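Local coordinates for uncharacterized protein (Bacteroides caccae, PDB 4L7A) that is of unknown function but probably acts as a zinc-dependent peptidase of the zincin type, hydrolysing peptide bonds, at residues A[142-147]-A[195-200]; A[83-88]-A[148-153]; A[29-32]-A[38-41]; A[118-123]-A[136-141]. One frame throughout, in Å; residues are numbered along the deposited sequence.

Interaction 1. Residues A[142-147]-A[195-200]; sequences MHHEFA and PSEDIA
The methyl of Ala200 sits over the imidazole of His144, the first residue of the HEFAH sequence (His144 to His148) that matches the HExxH signature of zincin metallopeptidases. Ala200 CB lies 3.4 Å from the centroid of the His144 ring and only 7° off its normal, a CH-pi contact over the face that meets all five ring atoms almost equally. The torsion responsible is chi1 of His144 (169°): it sets CG anti to the backbone N and swings the ring across to helix 195-208, whose first turns cross 142-147 at 123° with 9.3 Å between the segment axes. His144 ND1 is hydrogen-bonded to Glu201, a second link to the same helix. On the other ring nitrogen, His144 NE2 stands 3.1 Å from a water, which donates to Glu197 OE2 at 2.7 Å; Glu197 OE1 forms a salt bridge with Lys194. With a leucine here, the Ala200 methyl would probably lose its flat seat, and both Glu201 and the bridging water would be left without their nitrogen partners. The HExxH match makes His144 and His148 probable zinc ligands, as in related zincins. Beside the ring, Ala147 CB approaches Ala200 CA at 4.3 Å.

Interaction 2. Residues A[83-88]-A[148-153]; sequences LDFTRA and HILHQK
Lys153 reaches across to the backbone carbonyl of Ala88, the last residue of the short helix 83-88, and its chain can be followed outward atom by atom. CB and CG carry it away from its own helix; Lys153 CD then comes 3.6 Å from Ala88 O. Lys153 CD also lies 4.4 Å from Ala88 CB. CE is closer, 3.4 Å from Ala88 O, and the bend at chi4 (58°) folds NZ back to donate a hydrogen bond of 3.2 Å to Ala88 O. That bond lies in the carbonyl plane with a C=O...N angle of 154°, and the ammonium group would probably be favoured by the partial negative charge at this helix end. Ile149 CG2 touches the same oxygen at 3.4 Å. On the buried side, Leu150 and Phe85 cross at about a right angle, Phe85 CE1 lying 3.8 Å from Leu150 CD1 and nearly as close to CD2; Met240 of helix 211-244 touches both side chains. The segment axes are inclined at 98°, so this is near-orthogonal helix packing, in which the end of the helix bearing the HExxH signature meets helix 83-88.

Interaction 3. Residues A[29-32]-A[38-41]; sequences ENYV and DFKY
One face of the Tyr31 ring receives the edge of Phe39: CD2 of Phe39 stands 3.5 Å above the tyrosine plane, displaced from the centre toward the rim. The edge is presented by CD2 and CE2 together. Phe39 CD2 is nearest to Tyr31 CE2 (3.5 Å), while Phe39 CE2 lies further out along the tyrosine, 3.7 Å from Tyr31 OH. The planes are inclined at 55° and the centroids are 4.8 Å apart, so the pair is an edge-to-face stack well short of perpendicular. At the root of the phenylalanine, Phe39 CB comes within 4.2 Å of Tyr31 CG, so the contact runs the length of the tyrosine from its stem to its hydroxyl. In Phe39 the first torsion (-170°) turns CG anti to the backbone N and keeps the ring beside the carbonyl carbon, where its CD2 side meets the tyrosine. The phenol is also held at its far end, since Tyr31 OH is hydrogen-bonded to the carbonyl oxygen of Ala66, which probably limits how far the ring can shift against the phenylalanine. Tyr31 belongs to a wider, pi-type turn near the end of helix 17-35, and Phe39 to the short strand that follows. Strand 38-40 forms one outer edge of the mixed sheet, parallel to strand 93-98, on whose Ile94 and Leu96 Phe39 rests; helix 59-81 supports both rings, with Val69 and Leu74 against Tyr31 and Ala66 against Phe39.

Interaction 4. Residues A[118-123]-A[136-141]; sequences VTLYMG and EYYFKV
Tyr138 and Leu120 both have CG anti to their carbonyl carbons (chi1 -53° and -51°), and these torsions bring the phenol ring obliquely across the leucine, whose CD2 branch does the touching. Leu120 CD2 meets Tyr138 CD1 at 3.7 Å, and Leu120 CB lies 4.0 Å from CE1 of the same ring. Beyond the leucine the phenol continues to the strand backbone, where Tyr138 OH donates a short hydrogen bond of 2.6 Å to Tyr121 O. The oxygen lies at the ring edge, in the plane of the tyrosine; seen from the carbonyl, however, the donor is tilted 33° out of its plane. Met122, a selenomethionine, adds its CB 3.5 Å from Tyr138 OH, while the rest of its chain bends off toward Leu61 and Leu65 of helix 59-81. From its own helix the ring is backed by Tyr137 CB, 3.7 Å above the centre of one face. A phenylalanine in place of Tyr138 would probably leave the Tyr121 carbonyl without this donor and the ring without the bond that fixes its far end. Leu120 and Tyr138 also mark the closest backbone approach, their CA atoms 7.2 Å apart. Strand 115-122 and helix 131-153 run nearly antiparallel here, an alpha/beta packing consistent with the zincin fold, in which a mixed sheet lies against the helix that carries the HExxH signature.

In the fold
Helix 131-153 is the common element of interactions 1, 2 and 4, which hold it in turn to helix 195-208, helix 83-88 and the sheet. Interactions 4 and 1 occupy adjoining segments of it, and interactions 1 and 2 touch directly through Ile199 and His151. Interaction 3 stands apart, joining a different helix to the outer strand of the sheet that interaction 4 also reaches; their centres are about 16 Å apart. Interactions 1, 3 and 4 are buried, whereas interaction 2 is partly open at its lysine. Chemistry follows place: a histidine-methyl contact with bridging water near the probable zinc site, purely aromatic packing at the sheet edge, and side-chain-to-carbonyl bonds in interactions 2 and 4.

Interaction 1. Residues A[142-147]-A[195-200]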
loop_
_atom_site.group_PDB
_atom_site.type_symbol
_atom_site.label_atom_id
_atom_site.label_comp_id
_atom_site.label_asym_id
_atom_site.label_seq_id
_atom_site.Cartn_x
_atom_site.Cartn_y
_atom_site.Cartn_z
HETATM N N MSE A 142 1.456 1.441 0.800
HETATM C CA MSE A 142 0.861 0.570 1.791
HETATM C C MSE A 142 1.448 -0.844 1.784
HETATM O O MSE A 142 1.885 -1.317 2.818
HETATM C CB MSE A 142 -0.673 0.528 1.659
HETATM C CG MSE A 142 -1.308 1.862 2.104
HETATM SE SE MSE A 142 -3.174 2.024 1.528
HETATM C CE MSE A 142 -3.946 1.212 3.133
ATOM N N HIS A 143 1.434 -1.507 0.619
ATOM C CA HIS A 143 2.031 -2.836 0.522
ATOM C C HIS A 143 3.489 -2.826 0.921
ATOM O O HIS A 143 4.000 -3.787 1.480
ATOM C CB HIS A 143 1.882 -3.471 -0.875
ATOM C CG HIS A 143 0.466 -3.720 -1.252
ATOM N ND1 HIS A 143 -0.326 -4.635 -0.576
ATOM C CD2 HIS A 143 -0.332 -3.136 -2.180
ATOM C CE1 HIS A 143 -1.541 -4.623 -1.092
ATOM N NE2 HIS A 143 -1.583 -3.707 -2.050
ATOM N N HIS A 144 4.171 -1.733 0.663
ATOM C CA HIS A 144 5.576 -1.642 1.047
ATOM C C HIS A 144 5.653 -1.736 2.593
ATOM O O HIS A 144 6.418 -2.497 3.129
ATOM C CB HIS A 144 6.227 -0.351 0.522
ATOM C CG HIS A 144 7.587 -0.068 1.095
ATOM N ND1 HIS A 144 8.701 0.126 0.308
ATOM C CD2 HIS A 144 8.005 0.096 2.375
ATOM C CE1 HIS A 144 9.749 0.381 1.079
ATOM N NE2 HIS A 144 9.341 0.404 2.342
ATOM N N GLU A 145 4.866 -0.944 3.288
ATOM C CA GLU A 145 4.880 -0.904 4.775
ATOM C C GLU A 145 4.393 -2.189 5.389
ATOM O O GLU A 145 4.949 -2.617 6.410
ATOM C CB GLU A 145 4.038 0.235 5.260
ATOM C CG GLU A 145 4.619 1.617 4.867
ATOM C CD GLU A 145 5.908 1.933 5.619
ATOM O OE1 GLU A 145 5.986 1.615 6.846
ATOM O OE2 GLU A 145 6.851 2.449 4.993
ATOM N N PHE A 146 3.390 -2.824 4.776
ATOM C CA PHE A 146 2.944 -4.113 5.283
ATOM C C PHE A 146 4.047 -5.157 5.157
ATOM O O PHE A 146 4.296 -5.896 6.099
ATOM C CB PHE A 146 1.649 -4.574 4.662
ATOM C CG PHE A 146 0.565 -3.542 4.695
ATOM C CD1 PHE A 146 0.530 -2.547 5.657
ATOM C CD2 PHE A 146 -0.430 -3.552 3.739
ATOM C CE1 PHE A 146 -0.484 -1.585 5.642
ATOM C CE2 PHE A 146 -1.444 -2.618 3.750
ATOM C CZ PHE A 146 -1.464 -1.636 4.689
ATOM N N ALA A 147 4.767 -5.135 4.048
ATOM C CA ALA A 147 5.847 -6.031 3.870
ATOM C C ALA A 147 6.912 -5.825 4.906
ATOM O O ALA A 147 7.453 -6.785 5.455
ATOM C CB ALA A 147 6.435 -5.896 2.450
ATOM N N PRO A 195 19.161 -2.610 1.765
ATOM C CA PRO A 195 18.492 -3.891 1.528
ATOM C C PRO A 195 17.098 -4.000 2.115
ATOM O O PRO A 195 16.230 -4.594 1.485
ATOM C CB PRO A 195 19.430 -4.929 2.207
ATOM C CG PRO A 195 20.720 -4.276 2.289
ATOM C CD PRO A 195 20.506 -2.803 2.345
ATOM N N SER A 196 16.860 -3.485 3.318
ATOM C CA SER A 196 15.496 -3.632 3.917
ATOM C C SER A 196 14.421 -2.872 3.082
ATOM O O SER A 196 13.286 -3.317 2.954
ATOM C CB SER A 196 15.481 -3.134 5.362
ATOM O OG SER A 196 15.804 -1.751 5.318
ATOM N N GLU A 197 14.784 -1.748 2.485
ATOM C CA GLU A 197 13.867 -1.057 1.574
ATOM C C GLU A 197 13.743 -1.747 0.207
ATOM O O GLU A 197 12.654 -1.760 -0.405
ATOM C CB GLU A 197 14.171 0.442 1.460
ATOM C CG GLU A 197 13.497 1.229 2.595
ATOM C CD GLU A 197 14.059 0.859 3.917
ATOM O OE1 GLU A 197 15.257 1.188 4.117
ATOM O OE2 GLU A 197 13.349 0.181 4.715
ATOM N N ASP A 198 14.841 -2.344 -0.247
ATOM C CA ASP A 198 14.908 -3.086 -1.508
ATOM C C ASP A 198 13.876 -4.230 -1.492
ATOM O O ASP A 198 13.002 -4.306 -2.350
ATOM C CB ASP A 198 16.345 -3.595 -1.721
ATOM C CG ASP A 198 16.572 -4.290 -3.045
ATOM O OD1 ASP A 198 15.624 -4.683 -3.749
ATOM O OD2 ASP A 198 17.758 -4.426 -3.406
ATOM N N ILE A 199 13.913 -5.062 -0.493
ATOM C CA ILE A 199 12.989 -6.140 -0.474
ATOM C C ILE A 199 11.507 -5.664 -0.278
ATOM O O ILE A 199 10.600 -6.244 -0.901
ATOM C CB ILE A 199 13.417 -7.214 0.502
ATOM C CG1 ILE A 199 12.490 -8.407 0.344
ATOM C CG2 ILE A 199 13.512 -6.696 1.965
ATOM C CD1 ILE A 199 12.905 -9.613 1.164
ATOM N N ALA A 200 11.255 -4.601 0.504
ATOM C CA ALA A 200 9.907 -4.071 0.618
ATOM C C ALA A 200 9.407 -3.531 -0.744
ATOM O O ALA A 200 8.244 -3.705 -1.075
ATOM C CB ALA A 200 9.797 -2.962 1.700
HETATM O O HOH W 1 10.927 -0.956 4.694
#

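Interaction 2. Residues A[83-88]-A[148-153]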
loop_
_atom_site.group_PDB
_atom_site.type_symbol
_atom_site.label_atom_id
_atom_site.label_comp_id
_atom_site.label_asym_id
_atom_site.label_seq_id
_atom_site.Cartn_x
_atom_site.Cartn_y
_atom_site.Cartn_z
ATOM N N LEU A 83 -6.859 -14.876 7.348
ATOM C CA LEU A 83 -7.130 -13.769 8.222
ATOM C C LEU A 83 -5.926 -13.509 9.113
ATOM O O LEU A 83 -5.559 -12.343 9.342
ATOM C CB LEU A 83 -8.374 -14.023 9.045
ATOM C CG LEU A 83 -8.782 -12.830 9.898
ATOM C CD1 LEU A 83 -9.406 -11.750 9.015
ATOM C CD2 LEU A 83 -9.755 -13.246 11.060
ATOM N N ASP A 84 -5.250 -14.568 9.525
ATOM C CA ASP A 84 -4.102 -14.424 10.414
ATOM C C ASP A 84 -2.948 -13.706 9.777
ATOM O O ASP A 84 -2.281 -12.884 10.394
ATOM C CB ASP A 84 -3.628 -15.792 10.888
ATOM C CG ASP A 84 -4.569 -16.395 11.901
ATOM O OD1 ASP A 84 -5.244 -15.628 12.584
ATOM O OD2 ASP A 84 -4.669 -17.627 12.006
ATOM N N PHE A 85 -2.746 -13.970 8.506
ATOM C CA PHE A 85 -1.709 -13.256 7.738
ATOM C C PHE A 85 -2.053 -11.779 7.647
ATOM O O PHE A 85 -1.242 -10.880 7.951
ATOM C CB PHE A 85 -1.607 -13.886 6.340
ATOM C CG PHE A 85 -0.832 -13.072 5.367
ATOM C CD1 PHE A 85 0.546 -13.013 5.451
ATOM C CD2 PHE A 85 -1.465 -12.418 4.348
ATOM C CE1 PHE A 85 1.278 -12.278 4.568
ATOM C CE2 PHE A 85 -0.734 -11.665 3.402
ATOM C CZ PHE A 85 0.638 -11.589 3.520
ATOM N N THR A 86 -3.286 -11.504 7.243
ATOM C CA THR A 86 -3.729 -10.108 7.105
ATOM C C THR A 86 -3.543 -9.355 8.383
ATOM O O THR A 86 -2.997 -8.255 8.374
ATOM C CB THR A 86 -5.197 -10.026 6.645
ATOM O OG1 THR A 86 -5.353 -10.865 5.508
ATOM C CG2 THR A 86 -5.598 -8.598 6.253
ATOM N N ARG A 87 -3.949 -9.965 9.492
ATOM C CA ARG A 87 -3.805 -9.336 10.786
ATOM C C ARG A 87 -2.357 -9.132 11.141
ATOM O O ARG A 87 -2.044 -8.210 11.867
ATOM C CB ARG A 87 -4.529 -10.134 11.908
ATOM C CG ARG A 87 -6.063 -10.025 11.807
ATOM C CD ARG A 87 -6.809 -11.162 12.547
ATOM N NE ARG A 87 -6.608 -11.024 13.983
ATOM C CZ ARG A 87 -7.214 -10.117 14.772
ATOM N NH1 ARG A 87 -8.082 -9.217 14.296
ATOM N NH2 ARG A 87 -6.970 -10.107 16.074
ATOM N N ALA A 88 -1.465 -10.016 10.685
ATOM C CA ALA A 88 -0.064 -9.929 11.100
ATOM C C ALA A 88 0.670 -8.713 10.548
ATOM O O ALA A 88 1.645 -8.305 11.130
ATOM C CB ALA A 88 0.707 -11.193 10.720
ATOM N N HIS A 148 7.236 -4.583 5.195
ATOM C CA HIS A 148 8.172 -4.295 6.225
ATOM C C HIS A 148 7.807 -4.865 7.638
ATOM O O HIS A 148 8.654 -5.382 8.346
ATOM C CB HIS A 148 8.352 -2.813 6.261
ATOM C CG HIS A 148 9.390 -2.413 7.220
ATOM N ND1 HIS A 148 10.721 -2.711 7.018
ATOM C CD2 HIS A 148 9.308 -1.801 8.429
ATOM C CE1 HIS A 148 11.423 -2.284 8.056
ATOM N NE2 HIS A 148 10.588 -1.725 8.920
ATOM N N ILE A 149 6.528 -4.814 8.015
ATOM C CA ILE A 149 6.035 -5.438 9.262
ATOM C C ILE A 149 6.224 -6.943 9.196
ATOM O O ILE A 149 6.625 -7.568 10.184
ATOM C CB ILE A 149 4.555 -5.071 9.520
ATOM C CG1 ILE A 149 4.429 -3.575 9.862
ATOM C CG2 ILE A 149 3.970 -5.888 10.672
ATOM C CD1 ILE A 149 2.932 -3.064 9.844
ATOM N N LEU A 150 5.949 -7.537 8.036
ATOM C CA LEU A 150 6.206 -8.968 7.915
ATOM C C LEU A 150 7.683 -9.270 8.215
ATOM O O LEU A 150 8.024 -10.231 8.975
ATOM C CB LEU A 150 5.840 -9.507 6.533
ATOM C CG LEU A 150 4.374 -9.438 6.123
ATOM C CD1 LEU A 150 4.188 -9.803 4.661
ATOM C CD2 LEU A 150 3.513 -10.358 7.059
ATOM N N HIS A 151 8.559 -8.472 7.622
ATOM C CA HIS A 151 10.009 -8.660 7.816
ATOM C C HIS A 151 10.474 -8.512 9.238
ATOM O O HIS A 151 11.346 -9.241 9.630
ATOM C CB HIS A 151 10.809 -7.758 6.933
ATOM C CG HIS A 151 10.440 -7.901 5.495
ATOM N ND1 HIS A 151 10.606 -6.892 4.588
ATOM C CD2 HIS A 151 9.880 -8.940 4.819
ATOM C CE1 HIS A 151 10.148 -7.291 3.404
ATOM N NE2 HIS A 151 9.738 -8.550 3.512
ATOM N N GLN A 152 9.868 -7.605 9.992
ATOM C CA GLN A 152 10.157 -7.423 11.418
ATOM C C GLN A 152 9.745 -8.630 12.235
ATOM O O GLN A 152 10.487 -9.068 13.100
ATOM C CB GLN A 152 9.459 -6.171 11.984
ATOM C CG GLN A 152 10.011 -4.870 11.384
ATOM C CD GLN A 152 9.377 -3.544 11.937
ATOM O OE1 GLN A 152 8.148 -3.360 11.958
ATOM N NE2 GLN A 152 10.238 -2.622 12.362
ATOM N N LYS A 153 8.582 -9.194 11.924
ATOM C CA LYS A 153 8.103 -10.352 12.662
ATOM C C LYS A 153 8.824 -11.632 12.287
ATOM O O LYS A 153 9.126 -12.459 13.160
ATOM C CB LYS A 153 6.634 -10.538 12.445
ATOM C CG LYS A 153 5.752 -9.484 13.112
ATOM C CD LYS A 153 4.343 -9.941 12.942
ATOM C CE LYS A 153 3.392 -9.257 13.880
ATOM N NZ LYS A 153 3.449 -7.834 13.676
#

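Interaction 3. Residues A[29-32]-A[38-41]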
loop_
_atom_site.group_PDB
_atom_site.type_symbol
_atom_site.label_atom_id
_atom_site.label_comp_id
_atom_site.label_asym_id
_atom_site.label_seq_id
_atom_site.Cartn_x
_atom_site.Cartn_y
_atom_site.Cartn_z
ATOM N N GLU A 29 -17.740 -3.144 12.268
ATOM C CA GLU A 29 -17.982 -4.479 11.774
ATOM C C GLU A 29 -16.991 -4.904 10.686
ATOM O O GLU A 29 -16.677 -6.063 10.584
ATOM C CB GLU A 29 -19.449 -4.615 11.346
ATOM C CG GLU A 29 -20.430 -4.367 12.542
ATOM C CD GLU A 29 -21.888 -4.153 12.146
ATOM O OE1 GLU A 29 -22.247 -4.161 10.955
ATOM O OE2 GLU A 29 -22.694 -3.968 13.056
ATOM N N ASN A 30 -16.495 -3.980 9.888
ATOM C CA ASN A 30 -15.640 -4.368 8.797
ATOM C C ASN A 30 -14.118 -4.137 8.982
ATOM O O ASN A 30 -13.353 -4.623 8.180
ATOM C CB ASN A 30 -16.062 -3.665 7.505
ATOM C CG ASN A 30 -17.340 -4.224 6.932
ATOM O OD1 ASN A 30 -17.308 -5.123 6.118
ATOM N ND2 ASN A 30 -18.471 -3.735 7.412
ATOM N N TYR A 31 -13.714 -3.332 9.946
ATOM C CA TYR A 31 -12.314 -3.004 10.174
ATOM C C TYR A 31 -11.903 -3.415 11.588
ATOM O O TYR A 31 -10.964 -4.173 11.757
ATOM C CB TYR A 31 -12.042 -1.510 9.953
ATOM C CG TYR A 31 -11.732 -1.135 8.488
ATOM C CD1 TYR A 31 -12.731 -0.946 7.582
ATOM C CD2 TYR A 31 -10.444 -1.007 8.056
ATOM C CE1 TYR A 31 -12.458 -0.613 6.244
ATOM C CE2 TYR A 31 -10.140 -0.676 6.731
ATOM C CZ TYR A 31 -11.148 -0.462 5.836
ATOM O OH TYR A 31 -10.878 -0.137 4.535
ATOM N N VAL A 32 -12.654 -2.971 12.583
ATOM C CA VAL A 32 -12.307 -3.209 13.986
ATOM C C VAL A 32 -12.461 -4.670 14.326
ATOM O O VAL A 32 -11.484 -5.304 14.726
ATOM C CB VAL A 32 -13.171 -2.435 14.982
ATOM C CG1 VAL A 32 -12.701 -2.770 16.436
ATOM C CG2 VAL A 32 -13.062 -0.942 14.771
ATOM N N ASP A 38 -8.319 0.641 13.518
ATOM C CA ASP A 38 -9.156 1.783 13.821
ATOM C C ASP A 38 -9.107 2.677 12.603
ATOM O O ASP A 38 -8.089 3.333 12.326
ATOM C CB ASP A 38 -8.612 2.411 15.111
ATOM C CG ASP A 38 -9.437 3.571 15.631
ATOM O OD1 ASP A 38 -10.585 3.814 15.183
ATOM O OD2 ASP A 38 -8.889 4.274 16.503
ATOM N N PHE A 39 -10.198 2.748 11.863
ATOM C CA PHE A 39 -10.289 3.617 10.676
ATOM C C PHE A 39 -10.998 4.927 11.004
ATOM O O PHE A 39 -12.176 4.931 11.280
ATOM C CB PHE A 39 -11.049 2.852 9.608
ATOM C CG PHE A 39 -11.057 3.474 8.218
ATOM C CD1 PHE A 39 -11.823 4.585 7.927
ATOM C CD2 PHE A 39 -10.401 2.837 7.147
ATOM C CE1 PHE A 39 -11.884 5.073 6.652
ATOM C CE2 PHE A 39 -10.458 3.338 5.849
ATOM C CZ PHE A 39 -11.191 4.480 5.618
ATOM N N LYS A 40 -10.295 6.049 10.948
ATOM C CA LYS A 40 -10.865 7.322 11.392
ATOM C C LYS A 40 -11.116 8.278 10.225
ATOM O O LYS A 40 -10.243 8.485 9.374
ATOM C CB LYS A 40 -9.944 7.985 12.400
ATOM C CG LYS A 40 -9.645 7.151 13.627
ATOM C CD LYS A 40 -9.117 8.029 14.731
ATOM C CE LYS A 40 -8.629 7.220 15.915
ATOM N NZ LYS A 40 -8.003 8.131 16.897
ATOM N N TYR A 41 -12.323 8.830 10.175
ATOM C CA TYR A 41 -12.662 9.828 9.182
ATOM C C TYR A 41 -13.113 11.121 9.794
ATOM O O TYR A 41 -13.037 12.158 9.134
ATOM C CB TYR A 41 -13.716 9.317 8.237
ATOM C CG TYR A 41 -15.038 9.138 8.876
ATOM C CD1 TYR A 41 -15.311 8.011 9.628
ATOM C CD2 TYR A 41 -16.018 10.101 8.742
ATOM C CE1 TYR A 41 -16.555 7.849 10.253
ATOM C CE2 TYR A 41 -17.246 9.964 9.372
ATOM C CZ TYR A 41 -17.513 8.815 10.108
ATOM O OH TYR A 41 -18.711 8.706 10.729
#

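Interaction 4. Residues A[118-123]-A[136-141]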
loop_
_atom_site.group_PDB
_atom_site.type_symbol
_atom_site.label_atom_id
_atom_site.label_comp_id
_atom_site.label_asym_id
_atom_site.label_seq_id
_atom_site.Cartn_x
_atom_site.Cartn_y
_atom_site.Cartn_z
ATOM N N VAL A 118 -1.286 4.890 9.226
ATOM C CA VAL A 118 -1.285 5.355 7.816
ATOM C C VAL A 118 -2.344 6.456 7.690
ATOM O O VAL A 118 -3.493 6.262 8.080
ATOM C CB VAL A 118 -1.615 4.232 6.832
ATOM C CG1 VAL A 118 -1.513 4.701 5.359
ATOM C CG2 VAL A 118 -0.661 3.072 6.931
ATOM N N THR A 119 -1.960 7.585 7.138
ATOM C CA THR A 119 -2.868 8.643 6.869
ATOM C C THR A 119 -2.969 8.800 5.382
ATOM O O THR A 119 -1.959 8.863 4.715
ATOM C CB THR A 119 -2.354 9.957 7.456
ATOM O OG1 THR A 119 -2.284 9.814 8.876
ATOM C CG2 THR A 119 -3.275 11.105 7.115
ATOM N N LEU A 120 -4.182 8.843 4.861
ATOM C CA LEU A 120 -4.390 9.043 3.475
ATOM C C LEU A 120 -5.066 10.399 3.265
ATOM O O LEU A 120 -6.101 10.683 3.875
ATOM C CB LEU A 120 -5.282 7.966 2.917
ATOM C CG LEU A 120 -4.917 6.516 3.210
ATOM C CD1 LEU A 120 -5.947 5.619 2.623
ATOM C CD2 LEU A 120 -3.559 6.231 2.595
ATOM N N TYR A 121 -4.501 11.189 2.356
ATOM C CA TYR A 121 -5.033 12.465 1.971
ATOM C C TYR A 121 -5.865 12.229 0.714
ATOM O O TYR A 121 -5.399 11.618 -0.277
ATOM C CB TYR A 121 -3.883 13.477 1.748
ATOM C CG TYR A 121 -3.215 13.833 3.035
ATOM C CD1 TYR A 121 -2.160 13.115 3.543
ATOM C CD2 TYR A 121 -3.654 14.936 3.769
ATOM C CE1 TYR A 121 -1.580 13.468 4.775
ATOM C CE2 TYR A 121 -3.083 15.300 4.953
ATOM C CZ TYR A 121 -2.064 14.556 5.474
ATOM O OH TYR A 121 -1.529 14.991 6.681
HETATM N N MSE A 122 -7.095 12.736 0.755
HETATM C CA MSE A 122 -8.048 12.507 -0.313
HETATM C C MSE A 122 -8.951 13.693 -0.597
HETATM O O MSE A 122 -9.082 14.571 0.214
HETATM C CB MSE A 122 -8.952 11.271 -0.014
HETATM C CG MSE A 122 -9.221 10.973 1.428
HETATM SE SE MSE A 122 -10.389 12.211 2.420
HETATM C CE MSE A 122 -12.137 11.573 1.859
ATOM N N GLY A 123 -9.606 13.647 -1.751
ATOM C CA GLY A 123 -10.560 14.672 -2.175
ATOM C C GLY A 123 -11.101 14.267 -3.529
ATOM O O GLY A 123 -10.666 13.270 -4.102
ATOM N N GLU A 136 -0.463 4.546 -7.356
ATOM C CA GLU A 136 0.556 5.579 -7.177
ATOM C C GLU A 136 0.321 6.347 -5.840
ATOM O O GLU A 136 1.240 6.549 -5.114
ATOM C CB GLU A 136 0.578 6.521 -8.363
ATOM C CG GLU A 136 1.597 7.616 -8.280
ATOM C CD GLU A 136 1.333 8.774 -9.304
ATOM O OE1 GLU A 136 0.518 8.644 -10.252
ATOM O OE2 GLU A 136 1.961 9.825 -9.151
ATOM N N TYR A 137 -0.909 6.732 -5.529
ATOM C CA TYR A 137 -1.159 7.573 -4.410
ATOM C C TYR A 137 -1.125 6.832 -3.077
ATOM O O TYR A 137 -0.780 7.421 -2.072
ATOM C CB TYR A 137 -2.572 8.198 -4.538
ATOM C CG TYR A 137 -2.803 9.105 -5.714
ATOM C CD1 TYR A 137 -1.774 9.879 -6.244
ATOM C CD2 TYR A 137 -4.069 9.202 -6.312
ATOM C CE1 TYR A 137 -1.994 10.723 -7.351
ATOM C CE2 TYR A 137 -4.292 10.047 -7.425
ATOM C CZ TYR A 137 -3.254 10.810 -7.916
ATOM O OH TYR A 137 -3.448 11.627 -9.012
ATOM N N TYR A 138 -1.558 5.570 -3.079
ATOM C CA TYR A 138 -1.910 4.864 -1.882
ATOM C C TYR A 138 -1.425 3.444 -1.783
ATOM O O TYR A 138 -0.769 3.149 -0.805
ATOM C CB TYR A 138 -3.415 4.807 -1.671
ATOM C CG TYR A 138 -4.154 6.116 -1.705
ATOM C CD1 TYR A 138 -3.740 7.211 -0.937
ATOM C CD2 TYR A 138 -5.281 6.245 -2.465
ATOM C CE1 TYR A 138 -4.440 8.426 -0.952
ATOM C CE2 TYR A 138 -6.028 7.426 -2.477
ATOM C CZ TYR A 138 -5.595 8.534 -1.723
ATOM O OH TYR A 138 -6.354 9.695 -1.752
ATOM N N PHE A 139 -1.749 2.556 -2.741
ATOM C CA PHE A 139 -1.571 1.144 -2.437
ATOM C C PHE A 139 -0.122 0.698 -2.497
ATOM O O PHE A 139 0.281 -0.149 -1.724
ATOM C CB PHE A 139 -2.400 0.229 -3.345
ATOM C CG PHE A 139 -3.853 0.295 -3.083
ATOM C CD1 PHE A 139 -4.352 -0.026 -1.842
ATOM C CD2 PHE A 139 -4.722 0.627 -4.078
ATOM C CE1 PHE A 139 -5.718 0.089 -1.583
ATOM C CE2 PHE A 139 -6.065 0.696 -3.846
ATOM C CZ PHE A 139 -6.562 0.458 -2.601
ATOM N N LYS A 140 0.661 1.258 -3.418
ATOM C CA LYS A 140 2.092 0.901 -3.490
ATOM C C LYS A 140 2.785 1.090 -2.125
ATOM O O LYS A 140 3.445 0.181 -1.586
ATOM C CB LYS A 140 2.797 1.673 -4.611
ATOM C CG LYS A 140 4.301 1.856 -4.468
ATOM C CD LYS A 140 4.964 0.567 -4.817
ATOM C CE LYS A 140 6.468 0.566 -4.448
ATOM N NZ LYS A 140 7.175 1.831 -4.752
ATOM N N VAL A 141 2.704 2.293 -1.593
ATOM C CA VAL A 141 3.321 2.561 -0.277
ATOM C C VAL A 141 2.747 1.689 0.838
ATOM O O VAL A 141 3.480 1.230 1.724
ATOM C CB VAL A 141 3.167 4.039 0.117
ATOM C CG1 VAL A 141 3.696 4.260 1.453
ATOM C CG2 VAL A 141 3.976 4.884 -0.885
#